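Local coordinates for protein diguanylate cyclase (Vibrio cholerae serotype O1, PDB 6EIB) that catalyses, through its GGDEF-type domain, the condensation of two GTP molecules into the messenger c-di-GMP with release of diphosphate, and takes part in biofilm formation, at residues 119-127 with 138-146. Residues are numbered along the deposited sequence; the frame is centred on the assembly and turned at random.
With SO4 (sulfate ion), chain G; SO4 (sulfate ion), chain E.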
ATOM      1  N   LEU A 119       0.543  -4.188   9.718  1.00 19.53           N
ATOM      2  CA  LEU A 119      -0.287  -3.657   8.648  1.00 19.64           C
ATOM      3  C   LEU A 119      -0.907  -4.819   7.902  1.00 20.94           C
ATOM      4  O   LEU A 119      -0.470  -5.954   8.077  1.00 22.99           O
ATOM      5  CB  LEU A 119       0.559  -2.750   7.712  1.00 18.98           C
ATOM      6  CG  LEU A 119       1.741  -3.327   6.918  1.00 20.06           C
ATOM      7  CD1 LEU A 119       1.282  -4.028   5.631  1.00 19.58           C
ATOM      8  CD2 LEU A 119       2.732  -2.208   6.591  1.00 19.34           C
ATOM      9  N   CYS A 120      -1.939  -4.562   7.098  1.00 20.78           N
ATOM     10  CA  CYS A 120      -2.458  -5.582   6.187  1.00 19.09           C
ATOM     11  C   CYS A 120      -2.336  -5.001   4.802  1.00 18.47           C
ATOM     12  O   CYS A 120      -2.259  -3.788   4.670  1.00 18.27           O
ATOM     13  CB  CYS A 120      -3.922  -5.937   6.460  1.00 17.18           C
ATOM     14  SG  CYS A 120      -4.117  -6.881   8.012  1.00 23.85           S
ATOM     15  N   ALA A 121      -2.364  -5.852   3.785  1.00 18.85           N
ATOM     16  CA  ALA A 121      -2.224  -5.357   2.423  1.00 18.95           C
ATOM     17  C   ALA A 121      -3.095  -6.174   1.513  1.00 20.76           C
ATOM     18  O   ALA A 121      -3.284  -7.384   1.733  1.00 22.44           O
ATOM     19  CB  ALA A 121      -0.720  -5.422   1.949  1.00 17.08           C
ATOM     20  N   GLY A 122      -3.659  -5.515   0.504  1.00 19.61           N
ATOM     21  CA  GLY A 122      -4.382  -6.243  -0.519  1.00 18.98           C
ATOM     22  C   GLY A 122      -3.706  -5.878  -1.842  1.00 18.22           C
ATOM     23  O   GLY A 122      -3.278  -4.728  -2.021  1.00 17.57           O
ATOM     24  N   VAL A 123      -3.644  -6.824  -2.765  1.00 18.67           N
ATOM     25  CA  VAL A 123      -2.935  -6.617  -4.044  1.00 19.39           C
ATOM     26  C   VAL A 123      -3.761  -6.979  -5.279  1.00 19.62           C
ATOM     27  O   VAL A 123      -4.421  -8.018  -5.330  1.00 21.28           O
ATOM     28  CB  VAL A 123      -1.663  -7.464  -4.099  1.00 19.15           C
ATOM     29  CG1 VAL A 123      -0.849  -7.110  -5.335  1.00 19.54           C
ATOM     30  CG2 VAL A 123      -0.854  -7.293  -2.814  1.00 18.73           C
ATOM     31  N   SER A 124      -3.723  -6.138  -6.308  1.00 18.73           N
ATOM     32  CA  SER A 124      -4.323  -6.556  -7.545  1.00 19.34           C
ATOM     33  C   SER A 124      -3.548  -5.900  -8.652  1.00 20.23           C
ATOM     34  O   SER A 124      -2.514  -5.260  -8.416  1.00 21.32           O
ATOM     35  CB  SER A 124      -5.816  -6.160  -7.622  1.00 19.74           C
ATOM     36  OG  SER A 124      -6.478  -6.855  -8.693  1.00 20.77           O
ATOM     37  N   SER A 125      -4.068  -6.036  -9.862  1.00 20.33           N
ATOM     38  CA  SER A 125      -3.432  -5.405 -11.001  1.00 19.48           C
ATOM     39  C   SER A 125      -4.428  -5.160 -12.132  1.00 21.45           C
ATOM     40  O   SER A 125      -5.541  -5.684 -12.117  1.00 22.76           O
ATOM     41  CB  SER A 125      -2.273  -6.257 -11.493  1.00 19.36           C
ATOM     42  OG  SER A 125      -2.753  -7.459 -12.048  1.00 20.19           O
ATOM     43  N   LEU A 126      -4.002  -4.406 -13.146  1.00 23.24           N
ATOM     44  CA  LEU A 126      -4.870  -4.111 -14.291  1.00 23.44           C
ATOM     45  C   LEU A 126      -5.361  -5.411 -14.932  1.00 23.95           C
ATOM     46  O   LEU A 126      -4.562  -6.327 -15.155  1.00 24.07           O
ATOM     47  CB  LEU A 126      -4.104  -3.281 -15.332  1.00 25.14           C
ATOM     48  CG  LEU A 126      -4.741  -2.963 -16.692  1.00 27.17           C
ATOM     49  CD1 LEU A 126      -5.850  -1.991 -16.535  1.00 26.18           C
ATOM     50  CD2 LEU A 126      -3.684  -2.465 -17.690  1.00 30.09           C
ATOM     51  N   HIS A 127      -6.675  -5.512 -15.174  1.00 22.87           N
ATOM     52  CA  HIS A 127      -7.268  -6.633 -15.920  1.00 24.29           C
ATOM     53  C   HIS A 127      -7.803  -6.103 -17.277  1.00 30.02           C
ATOM     54  O   HIS A 127      -8.079  -4.908 -17.421  1.00 28.88           O
ATOM     55  CB  HIS A 127      -8.412  -7.317 -15.145  1.00 25.40           C
ATOM     56  CG  HIS A 127      -7.976  -8.046 -13.908  1.00 26.71           C
ATOM     57  ND1 HIS A 127      -8.852  -8.796 -13.148  1.00 25.98           N
ATOM     58  CD2 HIS A 127      -6.775  -8.126 -13.285  1.00 26.98           C
ATOM     59  CE1 HIS A 127      -8.200  -9.333 -12.132  1.00 26.74           C
ATOM     60  NE2 HIS A 127      -6.942  -8.935 -12.182  1.00 26.56           N
ATOM     61  N   ARG A 138     -10.807  -1.155  -6.498  1.00 19.85           N
ATOM     62  CA  ARG A 138     -11.873  -1.989  -5.939  1.00 20.78           C
ATOM     63  C   ARG A 138     -11.350  -3.386  -5.582  1.00 20.60           C
ATOM     64  O   ARG A 138     -11.694  -3.960  -4.527  1.00 18.25           O
ATOM     65  CB  ARG A 138     -13.045  -2.086  -6.922  1.00 22.14           C
ATOM     66  CG  ARG A 138     -14.038  -3.094  -6.529  1.00 26.44           C
ATOM     67  CD  ARG A 138     -15.121  -3.209  -7.552  1.00 31.10           C
ATOM     68  NE  ARG A 138     -16.080  -4.206  -7.105  1.00 36.11           N
ATOM     69  CZ  ARG A 138     -15.970  -5.492  -7.409  1.00 38.98           C
ATOM     70  NH1 ARG A 138     -14.959  -5.901  -8.182  1.00 37.81           N
ATOM     71  NH2 ARG A 138     -16.877  -6.350  -6.963  1.00 41.67           N
ATOM     72  N   ARG A 139     -10.501  -3.941  -6.448  1.00 21.31           N
ATOM     73  CA  ARG A 139      -9.975  -5.289  -6.209  1.00 21.31           C
ATOM     74  C   ARG A 139      -8.886  -5.289  -5.127  1.00 21.14           C
ATOM     75  O   ARG A 139      -8.863  -6.182  -4.287  1.00 21.43           O
ATOM     76  CB  ARG A 139      -9.448  -5.907  -7.513  1.00 23.07           C
ATOM     77  CG  ARG A 139     -10.545  -6.270  -8.535  1.00 23.59           C
ATOM     78  CD  ARG A 139      -9.974  -7.049  -9.663  1.00 25.03           C
ATOM     79  NE  ARG A 139      -8.955  -6.265 -10.346  1.00 24.78           N
ATOM     80  CZ  ARG A 139      -9.173  -5.591 -11.482  1.00 24.14           C
ATOM     81  NH1 ARG A 139     -10.369  -5.643 -12.062  1.00 23.53           N
ATOM     82  NH2 ARG A 139      -8.189  -4.898 -12.053  1.00 23.07           N
ATOM     83  N   SER A 140      -7.987  -4.306  -5.124  1.00 21.39           N
ATOM     84  CA  SER A 140      -6.970  -4.308  -4.070  1.00 21.24           C
ATOM     85  C   SER A 140      -7.626  -3.973  -2.738  1.00 21.20           C
ATOM     86  O   SER A 140      -7.241  -4.513  -1.714  1.00 20.15           O
ATOM     87  CB  SER A 140      -5.799  -3.357  -4.366  1.00 22.19           C
ATOM     88  OG  SER A 140      -6.162  -1.989  -4.406  1.00 23.45           O
ATOM     89  N   ASP A 141      -8.622  -3.087  -2.753  1.00 22.72           N
ATOM     90  CA  ASP A 141      -9.319  -2.728  -1.526  1.00 23.42           C
ATOM     91  C   ASP A 141     -10.045  -3.955  -0.982  1.00 25.81           C
ATOM     92  O   ASP A 141     -10.055  -4.197   0.244  1.00 27.70           O
ATOM     93  CB  ASP A 141     -10.290  -1.555  -1.789  1.00 25.38           C
ATOM     94  CG  ASP A 141     -10.890  -0.954  -0.496  1.00 26.50           C
ATOM     95  OD1 ASP A 141     -10.208  -0.951   0.549  1.00 25.06           O
ATOM     96  OD2 ASP A 141     -12.063  -0.490  -0.535  1.00 28.30           O
ATOM     97  N   GLN A 142     -10.647  -4.753  -1.863  1.00 25.76           N
ATOM     98  CA  GLN A 142     -11.383  -5.935  -1.394  1.00 25.66           C
ATOM     99  C   GLN A 142     -10.469  -7.023  -0.840  1.00 24.17           C
ATOM    100  O   GLN A 142     -10.782  -7.690   0.153  1.00 22.51           O
ATOM    101  CB  GLN A 142     -12.227  -6.537  -2.531  1.00 29.35           C
ATOM    102  CG  GLN A 142     -13.215  -7.563  -2.035  1.00 36.00           C
ATOM    103  CD  GLN A 142     -13.854  -8.363  -3.146  1.00 41.07           C
ATOM    104  OE1 GLN A 142     -13.491  -9.521  -3.369  1.00 45.28           O
ATOM    105  NE2 GLN A 142     -14.791  -7.749  -3.872  1.00 39.91           N
ATOM    106  N   ALA A 143      -9.312  -7.166  -1.472  1.00 22.99           N
ATOM    107  CA  ALA A 143      -8.284  -8.088  -1.020  1.00 23.33           C
ATOM    108  C   ALA A 143      -7.736  -7.622   0.304  1.00 21.39           C
ATOM    109  O   ALA A 143      -7.383  -8.439   1.141  1.00 25.25           O
ATOM    110  CB  ALA A 143      -7.111  -8.219  -2.110  1.00 16.84           C
ATOM    111  N   LEU A 144      -7.621  -6.310   0.497  1.00 18.01           N
ATOM    112  CA  LEU A 144      -7.193  -5.797   1.792  1.00 17.04           C
ATOM    113  C   LEU A 144      -8.173  -6.189   2.896  1.00 19.63           C
ATOM    114  O   LEU A 144      -7.798  -6.756   3.939  1.00 19.92           O
ATOM    115  CB  LEU A 144      -7.043  -4.265   1.704  1.00 15.58           C
ATOM    116  CG  LEU A 144      -6.893  -3.460   3.006  1.00 16.63           C
ATOM    117  CD1 LEU A 144      -5.621  -3.853   3.830  1.00 18.66           C
ATOM    118  CD2 LEU A 144      -6.785  -1.966   2.667  1.00 17.66           C
ATOM    119  N   TYR A 145      -9.462  -5.961   2.653  1.00 19.96           N
ATOM    120  CA  TYR A 145     -10.456  -6.302   3.664  1.00 18.84           C
ATOM    121  C   TYR A 145     -10.597  -7.809   3.835  1.00 20.62           C
ATOM    122  O   TYR A 145     -10.947  -8.296   4.936  1.00 21.62           O
ATOM    123  CB  TYR A 145     -11.801  -5.568   3.366  1.00 31.35           C
ATOM    124  CG  TYR A 145     -11.665  -4.137   3.880  1.00 31.62           C
ATOM    125  CD1 TYR A 145     -10.908  -3.199   3.182  1.00 30.34           C
ATOM    126  CD2 TYR A 145     -12.207  -3.758   5.125  1.00 33.05           C
ATOM    127  CE1 TYR A 145     -10.706  -1.924   3.661  1.00 30.54           C
ATOM    128  CE2 TYR A 145     -12.021  -2.456   5.624  1.00 33.62           C
ATOM    129  CZ  TYR A 145     -11.258  -1.548   4.887  1.00 33.25           C
ATOM    130  OH  TYR A 145     -11.035  -0.245   5.332  1.00 34.10           O
ATOM    131  N   LYS A 146     -10.334  -8.561   2.776  1.00 18.37           N
ATOM    132  CA  LYS A 146     -10.318 -10.018   2.895  1.00 23.13           C
ATOM    133  C   LYS A 146      -9.150 -10.425   3.832  1.00 25.68           C
ATOM    134  O   LYS A 146      -9.305 -11.268   4.734  1.00 25.94           O
ATOM    135  CB  LYS A 146     -10.185 -10.626   1.502  1.00 26.56           C
ATOM    136  CG  LYS A 146     -10.329 -12.131   1.346  1.00 29.31           C
ATOM    137  CD  LYS A 146     -10.023 -12.530  -0.129  1.00 61.74           C
ATOM    138  CE  LYS A 146     -10.761 -11.623  -1.161  1.00 63.52           C
ATOM    139  NZ  LYS A 146     -10.242 -11.686  -2.604  1.00 62.32           N
TER
HETATM  140  S   SO4 G 203     -16.640  -9.626  -7.197  1.00 90.43           S
HETATM  141  O1  SO4 G 203     -15.619  -8.835  -6.526  1.00 90.64           O
HETATM  142  O2  SO4 G 203     -16.573 -10.995  -6.698  1.00 90.62           O
HETATM  143  O3  SO4 G 203     -17.963  -9.085  -6.887  1.00 90.69           O
HETATM  144  O4  SO4 G 203     -16.389  -9.594  -8.634  1.00 89.93           O
HETATM  145  S   SO4 E 201      -0.375  -9.358 -14.464  1.00 35.05           S
HETATM  146  O1  SO4 E 201      -0.935  -8.131 -13.904  1.00 36.66           O
HETATM  147  O2  SO4 E 201       0.744  -9.790 -13.642  1.00 35.34           O
HETATM  148  O3  SO4 E 201      -1.385 -10.404 -14.511  1.00 32.57           O
HETATM  149  O4  SO4 E 201       0.152  -9.083 -15.820  1.00 37.46           O
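Arg139 NH2 reaches the carbonyl oxygen of Ser125 at 2.8 Å, approaching from above the carbonyl plane, and also forms a salt bridge with Asp130 in the loop between strand and helix. Arg139 NE gives its hydrogen to Ser124 OG, 3.0 Å away and almost in the guanidinium plane. With chi1 at -166°, the Ser124 hydroxyl points away from its own backbone nitrogen and lies against CB and NE of Arg139. A bend at chi3 turns the arginine's end along the strand, where it lies flat on the imidazole of His127, centres 3.7 Å apart and planes only 4° from parallel. Two hydrogen bonds, one salt bridge and a stacked face thus fix the guanidinium's rotation, and the nearby carboxylate probably favours its positive charge.

Farther along, the helix backbone closes directly on the strand. Gly122, having no side chain, lets the two backbones meet: its CA comes within 3.4 Å of Leu144 N and makes a CH...O contact with Ser140 O. The small methyl of Ala143, CB, rests 3.7 Å from Gly122 CA. Leu144 extends CD1 to 3.8 Å from Cys120 CB, filling the far end with apolar bulk near Asp37, inferred to bind magnesium. Compact Ser140 hydrogen-bonds through OG to Ser35 on the adjacent strand 31-38.

The segments' axes run at 146°, as expected for a helix returning over its strand: helix 133-148 is the crossover linking parallel strands 119-125 and 154-157 in a beta-alpha-beta unit of the GGDEF domain.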